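Local structure of secreted protein (Streptomyces lividans TK24, 5LXZ) at residues K238-R246 against E277-Y288. The protein is probably a secreted copper-radical oxidase of the galactose oxidase type, with a kelch beta-propeller and bound copper. The protein carries 1 engineered substitution. Numbering follows the deposited sequence.
Sequences KVDPMHEAR and EVYDPKTKAWTY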
loop_
_atom_site.group_PDB
_atom_site.type_symbol
_atom_site.label_atom_id
_atom_site.label_comp_id
_atom_site.label_asym_id
_atom_site.label_seq_id
_atom_site.Cartn_x
_atom_site.Cartn_y
_atom_site.Cartn_z
ATOM N N LYS A 238 -8.654 20.159 5.285
ATOM C CA LYS A 238 -9.703 19.269 5.697
ATOM C C LYS A 238 -10.825 19.264 4.655
ATOM O O LYS A 238 -11.223 20.328 4.154
ATOM C CB LYS A 238 -10.285 19.730 7.043
ATOM C CG LYS A 238 -11.321 18.787 7.623
ATOM C CD LYS A 238 -11.572 19.106 9.100
ATOM C CE LYS A 238 -12.293 17.991 9.825
ATOM N NZ LYS A 238 -13.689 17.809 9.352
ATOM N N VAL A 239 -11.280 18.073 4.285
ATOM C CA VAL A 239 -12.452 17.883 3.460
ATOM C C VAL A 239 -13.451 17.042 4.210
ATOM O O VAL A 239 -13.225 16.675 5.352
ATOM C CB VAL A 239 -12.066 17.289 2.063
ATOM C CG1 VAL A 239 -11.157 18.271 1.320
ATOM C CG2 VAL A 239 -11.498 15.863 2.141
ATOM N N ASP A 240 -14.556 16.662 3.570
ATOM C CA ASP A 240 -15.535 15.858 4.322
ATOM C C ASP A 240 -14.905 14.552 4.790
ATOM O O ASP A 240 -14.163 13.922 4.004
ATOM C CB ASP A 240 -16.750 15.488 3.482
ATOM C CG ASP A 240 -17.714 16.619 3.285
ATOM O OD1 ASP A 240 -17.395 17.800 3.605
ATOM O OD2 ASP A 240 -18.770 16.294 2.695
ATOM N N PRO A 241 -15.215 14.130 6.022
ATOM C CA PRO A 241 -14.789 12.799 6.431
ATOM C C PRO A 241 -15.544 11.710 5.660
ATOM O O PRO A 241 -16.646 11.923 5.170
ATOM C CB PRO A 241 -15.188 12.757 7.894
ATOM C CG PRO A 241 -16.405 13.643 7.997
ATOM C CD PRO A 241 -16.056 14.769 7.076
ATOM N N MET A 242 -14.920 10.543 5.547
ATOM C CA MET A 242 -15.603 9.379 5.037
ATOM C C MET A 242 -16.778 8.989 5.945
ATOM O O MET A 242 -16.812 9.334 7.132
ATOM C CB MET A 242 -14.648 8.182 4.948
ATOM C CG MET A 242 -13.567 8.410 3.951
ATOM S SD MET A 242 -12.442 7.005 3.812
ATOM C CE MET A 242 -11.764 6.954 5.462
ATOM N N HIS A 243 -17.734 8.268 5.377
ATOM C CA HIS A 243 -18.785 7.668 6.198
ATOM C C HIS A 243 -18.241 6.604 7.130
ATOM O O HIS A 243 -18.630 6.511 8.292
ATOM C CB HIS A 243 -19.864 7.099 5.301
ATOM C CG HIS A 243 -20.557 8.135 4.483
ATOM N ND1 HIS A 243 -21.626 8.855 4.967
ATOM C CD2 HIS A 243 -20.315 8.604 3.245
ATOM C CE1 HIS A 243 -22.015 9.716 4.044
ATOM N NE2 HIS A 243 -21.247 9.574 2.987
ATOM N N GLU A 244 -17.343 5.759 6.605
ATOM C CA GLU A 244 -16.724 4.697 7.372
ATOM C C GLU A 244 -15.379 5.108 7.940
ATOM O O GLU A 244 -14.588 5.753 7.271
ATOM C CB GLU A 244 -16.506 3.476 6.497
ATOM C CG GLU A 244 -17.769 2.875 5.924
ATOM C CD GLU A 244 -18.633 2.192 6.976
ATOM O OE1 GLU A 244 -18.075 1.556 7.905
ATOM O OE2 GLU A 244 -19.889 2.253 6.858
ATOM N N ALA A 245 -15.117 4.717 9.181
ATOM C CA ALA A 245 -13.787 4.786 9.756
ATOM C C ALA A 245 -12.957 3.687 9.097
ATOM O O ALA A 245 -13.441 2.563 8.941
ATOM C CB ALA A 245 -13.866 4.571 11.242
ATOM N N ARG A 246 -11.737 4.030 8.677
ATOM C CA ARG A 246 -10.893 3.083 7.958
ATOM C C ARG A 246 -9.436 3.285 8.312
ATOM O O ARG A 246 -8.859 4.303 7.986
ATOM C CB ARG A 246 -11.046 3.228 6.438
ATOM C CG ARG A 246 -12.479 3.189 5.906
ATOM C CD ARG A 246 -12.416 3.475 4.399
ATOM N NE ARG A 246 -13.754 3.650 3.880
ATOM C CZ ARG A 246 -14.545 2.672 3.428
ATOM N NH1 ARG A 246 -14.140 1.434 3.319
ATOM N NH2 ARG A 246 -15.789 2.929 3.026
ATOM N N GLU A 277 -16.929 3.556 -0.643
ATOM C CA GLU A 277 -17.413 4.890 -0.863
ATOM C C GLU A 277 -16.597 5.609 -1.880
ATOM O O GLU A 277 -15.474 5.224 -2.187
ATOM C CB GLU A 277 -17.539 5.709 0.412
ATOM C CG GLU A 277 -16.378 5.831 1.297
ATOM C CD GLU A 277 -16.886 6.274 2.715
ATOM O OE1 GLU A 277 -17.565 7.357 2.829
ATOM O OE2 GLU A 277 -16.682 5.542 3.726
ATOM N N VAL A 278 -17.180 6.642 -2.459
ATOM C CA VAL A 278 -16.563 7.377 -3.527
ATOM C C VAL A 278 -16.482 8.828 -3.151
ATOM O O VAL A 278 -17.503 9.412 -2.787
ATOM C CB VAL A 278 -17.321 7.178 -4.847
ATOM C CG1 VAL A 278 -16.745 8.040 -5.921
ATOM C CG2 VAL A 278 -17.327 5.707 -5.257
ATOM N N TYR A 279 -15.308 9.417 -3.322
ATOM C CA TYR A 279 -15.073 10.841 -3.142
ATOM C C TYR A 279 -15.195 11.514 -4.482
ATOM O O TYR A 279 -14.515 11.138 -5.426
ATOM C CB TYR A 279 -13.657 11.066 -2.635
ATOM C CG TYR A 279 -13.289 12.500 -2.333
ATOM C CD1 TYR A 279 -13.785 13.124 -1.197
ATOM C CD2 TYR A 279 -12.447 13.221 -3.158
ATOM C CE1 TYR A 279 -13.398 14.391 -0.881
ATOM C CE2 TYR A 279 -12.043 14.502 -2.834
ATOM C CZ TYR A 279 -12.518 15.069 -1.691
ATOM O OH TYR A 279 -12.080 16.333 -1.395
ATOM N N ASP A 280 -16.051 12.536 -4.564
ATOM C CA ASP A 280 -16.128 13.341 -5.758
ATOM C C ASP A 280 -15.306 14.587 -5.537
ATOM O O ASP A 280 -15.663 15.439 -4.716
ATOM C CB ASP A 280 -17.600 13.715 -5.970
ATOM C CG ASP A 280 -17.812 14.484 -7.240
ATOM O OD1 ASP A 280 -16.833 14.910 -7.857
ATOM O OD2 ASP A 280 -19.017 14.617 -7.594
ATOM N N PRO A 281 -14.167 14.764 -6.217
ATOM C CA PRO A 281 -13.348 15.957 -6.004
ATOM C C PRO A 281 -14.064 17.288 -6.295
ATOM O O PRO A 281 -13.685 18.323 -5.761
ATOM C CB PRO A 281 -12.173 15.764 -6.968
ATOM C CG PRO A 281 -12.170 14.306 -7.203
ATOM C CD PRO A 281 -13.554 13.830 -7.194
ATOM N N LYS A 282 -15.087 17.209 -7.124
ATOM C CA LYS A 282 -15.855 18.434 -7.466
ATOM C C LYS A 282 -16.763 18.883 -6.338
ATOM O O LYS A 282 -17.083 20.068 -6.237
ATOM C CB LYS A 282 -16.680 18.222 -8.728
ATOM C CG LYS A 282 -15.819 18.051 -9.966
ATOM C CD LYS A 282 -16.657 17.820 -11.199
ATOM C CE LYS A 282 -15.794 17.897 -12.455
ATOM N NZ LYS A 282 -16.640 17.765 -13.691
ATOM N N THR A 283 -17.186 17.972 -5.487
ATOM C CA THR A 283 -18.000 18.331 -4.311
ATOM C C THR A 283 -17.275 18.247 -2.983
ATOM O O THR A 283 -17.779 18.710 -1.975
ATOM C CB THR A 283 -19.229 17.466 -4.207
ATOM O OG1 THR A 283 -18.810 16.106 -4.047
ATOM C CG2 THR A 283 -20.074 17.553 -5.446
ATOM N N LYS A 284 -16.104 17.609 -2.978
ATOM C CA LYS A 284 -15.336 17.363 -1.750
ATOM C C LYS A 284 -16.156 16.554 -0.738
ATOM O O LYS A 284 -15.989 16.709 0.464
ATOM C CB LYS A 284 -14.735 18.645 -1.158
ATOM C CG LYS A 284 -13.761 19.334 -2.094
ATOM C CD LYS A 284 -13.318 20.672 -1.517
ATOM C CE LYS A 284 -12.256 21.406 -2.362
ATOM N NZ LYS A 284 -12.405 21.308 -3.824
ATOM N N ALA A 285 -16.964 15.648 -1.268
ATOM C CA ALA A 285 -17.848 14.827 -0.475
ATOM C C ALA A 285 -17.821 13.379 -0.864
ATOM O O ALA A 285 -17.402 13.047 -1.983
ATOM C CB ALA A 285 -19.281 15.361 -0.576
ATOM N N TRP A 286 -18.225 12.531 0.072
ATOM C CA TRP A 286 -18.236 11.070 -0.081
ATOM C C TRP A 286 -19.658 10.496 -0.191
ATOM O O TRP A 286 -20.566 10.962 0.489
ATOM C CB TRP A 286 -17.582 10.407 1.103
ATOM C CG TRP A 286 -16.164 10.771 1.337
ATOM C CD1 TRP A 286 -15.686 11.836 2.097
ATOM C CD2 TRP A 286 -15.013 10.066 0.875
ATOM N NE1 TRP A 286 -14.304 11.818 2.101
ATOM C CE2 TRP A 286 -13.874 10.754 1.359
ATOM C CE3 TRP A 286 -14.826 8.921 0.080
ATOM C CZ2 TRP A 286 -12.580 10.339 1.062
ATOM C CZ3 TRP A 286 -13.552 8.489 -0.164
ATOM C CH2 TRP A 286 -12.456 9.180 0.332
ATOM N N THR A 287 -19.821 9.467 -1.011
ATOM C CA THR A 287 -21.093 8.795 -1.239
ATOM C C THR A 287 -20.836 7.292 -1.193
ATOM O O THR A 287 -19.932 6.839 -1.897
ATOM C CB THR A 287 -21.673 9.165 -2.620
ATOM O OG1 THR A 287 -21.644 10.588 -2.806
ATOM C CG2 THR A 287 -23.106 8.629 -2.787
ATOM N N TYR A 288 -21.632 6.542 -0.479
ATOM C CA TYR A 288 -21.541 5.093 -0.531
ATOM C C TYR A 288 -21.836 4.551 -1.912
ATOM O O TYR A 288 -22.696 5.079 -2.628
ATOM C CB TYR A 288 -22.495 4.414 0.414
ATOM C CG TYR A 288 -22.142 4.397 1.846
ATOM C CD1 TYR A 288 -21.155 3.568 2.327
ATOM C CD2 TYR A 288 -22.826 5.168 2.755
ATOM C CE1 TYR A 288 -20.829 3.536 3.657
ATOM C CE2 TYR A 288 -22.557 5.088 4.121
ATOM C CZ TYR A 288 -21.568 4.263 4.574
ATOM O OH TYR A 288 -21.270 4.219 5.907
HETATM O O HOH W 1 -19.337 13.604 2.509
HETATM O O HOH W 2 -15.477 18.687 1.940
HETATM O O HOH W 3 -18.092 19.276 0.928
#
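From Val239 to Met242 the irregular chain runs alongside strand 285-288 without regular sheet pairing, Asp240 facing Ala285 at 5.4 Å between CA atoms. Trp286 turns its indole into this interface, and Trp286 NE1 donates to Asp240 O at 2.8 Å, with the oxygen close to the ring plane. Met242, slim and polarisable, lies over one face of the indole: Met242 CG sits 3.6 Å from the centroid of the six-membered ring, a CH-pi contact, and SD adds a Met-aromatic one. Tyr279 meets the opposite face near its rim and turns its hydroxyl past Val239 to Glu228, so the indole is sandwiched. An alanine in place of Trp286 would probably open a gap between Met242 and Tyr279 and leave Asp240 O without its NE1 donor.

Farther along, Glu277 suits its buried place because its carboxylate collects three donors. Glu277 OE1 takes His243 N at 2.7 Å; Glu277 OE2 takes Glu244 N on its syn lone pair and, on its anti lone pair, Arg246 NH2 at 2.8 Å in a salt bridge, which probably favours the charged carboxylate. The extended chain of Arg246 also reaches Lys275 O and Ser263 O. CG of His243 stands anti to its carbonyl carbon (chi1 -63°); this brings the imidazole against strand 285-288, where His243 NE2 donates to Trp286 O at 2.9 Å and the ring makes an offset stack on Tyr288, planes 28° apart. Tyr288 OH donates to Glu244 OE2 at 2.6 Å. At the other end, water 1 bridges Asp240 OD2 and Trp286 N, as suits an exposed carboxylate. The contact joins the linker after strand 235-238 to the outer hairpin of a four-stranded antiparallel kelch blade, the repeating unit of a beta-propeller.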